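Local coordinates for putative lipoate-protein ligase A subunit 2 (PDB 3R07) that is of unknown function but probably resembles the C-terminal domains of bacterial lipoate-protein ligases, folded as a small alpha/beta unit, at residues 61-64 and 65-69. Residues are numbered along the deposited sequence; the frame is centred on the assembly and turned at random.
Sequences KIND and IIRDF
Ile66, Arg67 and Asp68 each send a backbone N-H to the carbonyl four residues earlier, the i to i+4 pattern within helix 62-70. From Arg67 N to Asn63 O the distance is 2.9 Å with an N-H...O angle of 168°, making this the straightest of the three. Ile66 N reaches Ile62 O at 2.9 Å; the same oxygen takes a weak bond from Ile65 N, well off straight. Asp68 N lies 3.1 Å from Asp64 O.

The Asn63 and Arg67 side chains leave the helix alongside each other, one turn apart, with amide and guanidinium set almost at right angles (86°). Arg67 CG sits 3.4 Å from Asn63 O, and the chain then extends from CG to NE, bringing NH2 to 3.9 Å from Asn63 ND2. This is a van der Waals approach of two N-H groups, not a hydrogen bond, and the amide nitrogen comes to the guanidinium obliquely. Ile65 CG1, anti to its own carbonyl carbon (chi1 -56°), is directed back to the Lys61 carbonyl.

Ile65, Ile66 and Phe69 pack on helix 46-54, through Met53, Leu50 and Arg49, while Ile62, Asn63 and Ile66 meet helix 83-88 at Leu88, Ile85 and Phe84. This helix thus packs against both neighbouring helices in a chain whose three-stranded antiparallel sheet is formed by strands 5-13, 18-26 and 29-36.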
ATOM      1  N   LYS B  61     -16.289   2.841 -27.915  1.00 87.27           N
ATOM      2  CA  LYS B  61     -16.972   1.928 -27.000  1.00 87.56           C
ATOM      3  C   LYS B  61     -16.119   1.553 -25.774  1.00 87.31           C
ATOM      4  O   LYS B  61     -15.936   0.374 -25.446  1.00 87.39           O
ATOM      5  CB  LYS B  61     -17.476   0.700 -27.763  1.00 87.79           C
ATOM      6  CG  LYS B  61     -18.506   1.081 -28.837  1.00 89.38           C
ATOM      7  CD  LYS B  61     -19.390  -0.090 -29.258  1.00 91.34           C
ATOM      8  CE  LYS B  61     -20.551   0.385 -30.125  1.00 91.39           C
ATOM      9  NZ  LYS B  61     -21.672  -0.594 -30.085  1.00 92.02           N
ATOM     10  N   ILE B  62     -15.609   2.588 -25.108  1.00 86.70           N
ATOM     11  CA  ILE B  62     -14.806   2.459 -23.899  1.00 86.03           C
ATOM     12  C   ILE B  62     -15.708   2.244 -22.677  1.00 85.79           C
ATOM     13  O   ILE B  62     -15.487   1.312 -21.896  1.00 85.56           O
ATOM     14  CB  ILE B  62     -13.881   3.709 -23.724  1.00 86.16           C
ATOM     15  CG1 ILE B  62     -12.551   3.498 -24.451  1.00 85.77           C
ATOM     16  CG2 ILE B  62     -13.640   4.062 -22.237  1.00 86.12           C
ATOM     17  CD1 ILE B  62     -11.566   4.661 -24.297  1.00 85.81           C
ATOM     18  N   ASN B  63     -16.721   3.107 -22.528  1.00 85.34           N
ATOM     19  CA  ASN B  63     -17.661   3.061 -21.404  1.00 84.64           C
ATOM     20  C   ASN B  63     -18.361   1.719 -21.341  1.00 84.24           C
ATOM     21  O   ASN B  63     -18.527   1.156 -20.273  1.00 84.11           O
ATOM     22  CB  ASN B  63     -18.687   4.188 -21.507  1.00 84.61           C
ATOM     23  CG  ASN B  63     -18.049   5.569 -21.471  1.00 84.74           C
ATOM     24  OD1 ASN B  63     -16.880   5.742 -21.822  1.00 85.17           O
ATOM     25  ND2 ASN B  63     -18.820   6.563 -21.049  1.00 84.49           N
ATOM     26  N   ASP B  64     -18.748   1.201 -22.500  1.00 84.04           N
ATOM     27  CA  ASP B  64     -19.305  -0.150 -22.587  1.00 84.03           C
ATOM     28  C   ASP B  64     -18.428  -1.136 -21.828  1.00 83.21           C
ATOM     29  O   ASP B  64     -18.930  -1.954 -21.064  1.00 83.43           O
ATOM     30  CB  ASP B  64     -19.440  -0.612 -24.053  1.00 84.43           C
ATOM     31  CG  ASP B  64     -20.450   0.217 -24.859  1.00 85.67           C
ATOM     32  OD1 ASP B  64     -20.917   1.276 -24.356  1.00 86.54           O
ATOM     33  OD2 ASP B  64     -20.763  -0.200 -26.008  1.00 86.36           O
ATOM     34  N   ILE B  65     -17.119  -1.031 -22.052  1.00 82.36           N
ATOM     35  CA  ILE B  65     -16.109  -1.919 -21.478  1.00 81.32           C
ATOM     36  C   ILE B  65     -15.939  -1.664 -19.967  1.00 80.47           C
ATOM     37  O   ILE B  65     -15.823  -2.612 -19.193  1.00 79.76           O
ATOM     38  CB  ILE B  65     -14.746  -1.778 -22.243  1.00 81.35           C
ATOM     39  CG1 ILE B  65     -14.917  -2.044 -23.751  1.00 81.25           C
ATOM     40  CG2 ILE B  65     -13.641  -2.645 -21.624  1.00 81.69           C
ATOM     41  CD1 ILE B  65     -14.897  -3.517 -24.176  1.00 81.49           C
ATOM     42  N   ILE B  66     -15.951  -0.395 -19.557  1.00 79.76           N
ATOM     43  CA  ILE B  66     -15.787  -0.042 -18.146  1.00 79.46           C
ATOM     44  C   ILE B  66     -16.957  -0.585 -17.304  1.00 79.73           C
ATOM     45  O   ILE B  66     -16.746  -1.346 -16.330  1.00 79.68           O
ATOM     46  CB  ILE B  66     -15.592   1.488 -17.941  1.00 79.19           C
ATOM     47  CG1 ILE B  66     -14.114   1.885 -17.957  1.00 78.76           C
ATOM     48  CG2 ILE B  66     -16.087   1.921 -16.577  1.00 79.55           C
ATOM     49  CD1 ILE B  66     -13.215   1.006 -18.769  1.00 79.12           C
ATOM     50  N   ARG B  67     -18.179  -0.205 -17.705  1.00 79.46           N
ATOM     51  CA  ARG B  67     -19.411  -0.588 -17.019  1.00 78.86           C
ATOM     52  C   ARG B  67     -19.569  -2.097 -17.006  1.00 77.91           C
ATOM     53  O   ARG B  67     -19.988  -2.655 -15.996  1.00 77.90           O
ATOM     54  CB  ARG B  67     -20.637   0.090 -17.647  1.00 78.89           C
ATOM     55  CG  ARG B  67     -20.596   1.624 -17.624  1.00 79.73           C
ATOM     56  CD  ARG B  67     -21.981   2.253 -17.920  1.00 80.41           C
ATOM     57  NE  ARG B  67     -21.908   3.634 -18.440  1.00 83.71           N
ATOM     58  CZ  ARG B  67     -21.564   4.719 -17.730  1.00 84.69           C
ATOM     59  NH1 ARG B  67     -21.231   4.623 -16.442  1.00 84.85           N
ATOM     60  NH2 ARG B  67     -21.540   5.915 -18.315  1.00 84.16           N
ATOM     61  N   ASP B  68     -19.216  -2.753 -18.111  1.00 77.01           N
ATOM     62  CA  ASP B  68     -19.240  -4.225 -18.187  1.00 76.59           C
ATOM     63  C   ASP B  68     -18.364  -4.818 -17.086  1.00 76.06           C
ATOM     64  O   ASP B  68     -18.874  -5.522 -16.203  1.00 76.06           O
ATOM     65  CB  ASP B  68     -18.810  -4.719 -19.589  1.00 76.74           C
ATOM     66  CG  ASP B  68     -18.263  -6.168 -19.597  1.00 77.95           C
ATOM     67  OD1 ASP B  68     -17.868  -6.697 -18.536  1.00 79.93           O
ATOM     68  OD2 ASP B  68     -18.195  -6.784 -20.687  1.00 78.56           O
ATOM     69  N   PHE B  69     -17.059  -4.524 -17.179  1.00 75.10           N
ATOM     70  CA  PHE B  69     -15.994  -4.868 -16.225  1.00 74.15           C
ATOM     71  C   PHE B  69     -16.429  -4.818 -14.765  1.00 74.22           C
ATOM     72  O   PHE B  69     -16.313  -5.817 -14.045  1.00 73.58           O
ATOM     73  CB  PHE B  69     -14.835  -3.893 -16.473  1.00 73.99           C
ATOM     74  CG  PHE B  69     -13.672  -4.015 -15.524  1.00 71.92           C
ATOM     75  CD1 PHE B  69     -12.841  -5.125 -15.554  1.00 69.87           C
ATOM     76  CD2 PHE B  69     -13.376  -2.977 -14.652  1.00 70.62           C
ATOM     77  CE1 PHE B  69     -11.761  -5.219 -14.714  1.00 68.93           C
ATOM     78  CE2 PHE B  69     -12.297  -3.062 -13.802  1.00 70.56           C
ATOM     79  CZ  PHE B  69     -11.484  -4.190 -13.836  1.00 70.72           C
TER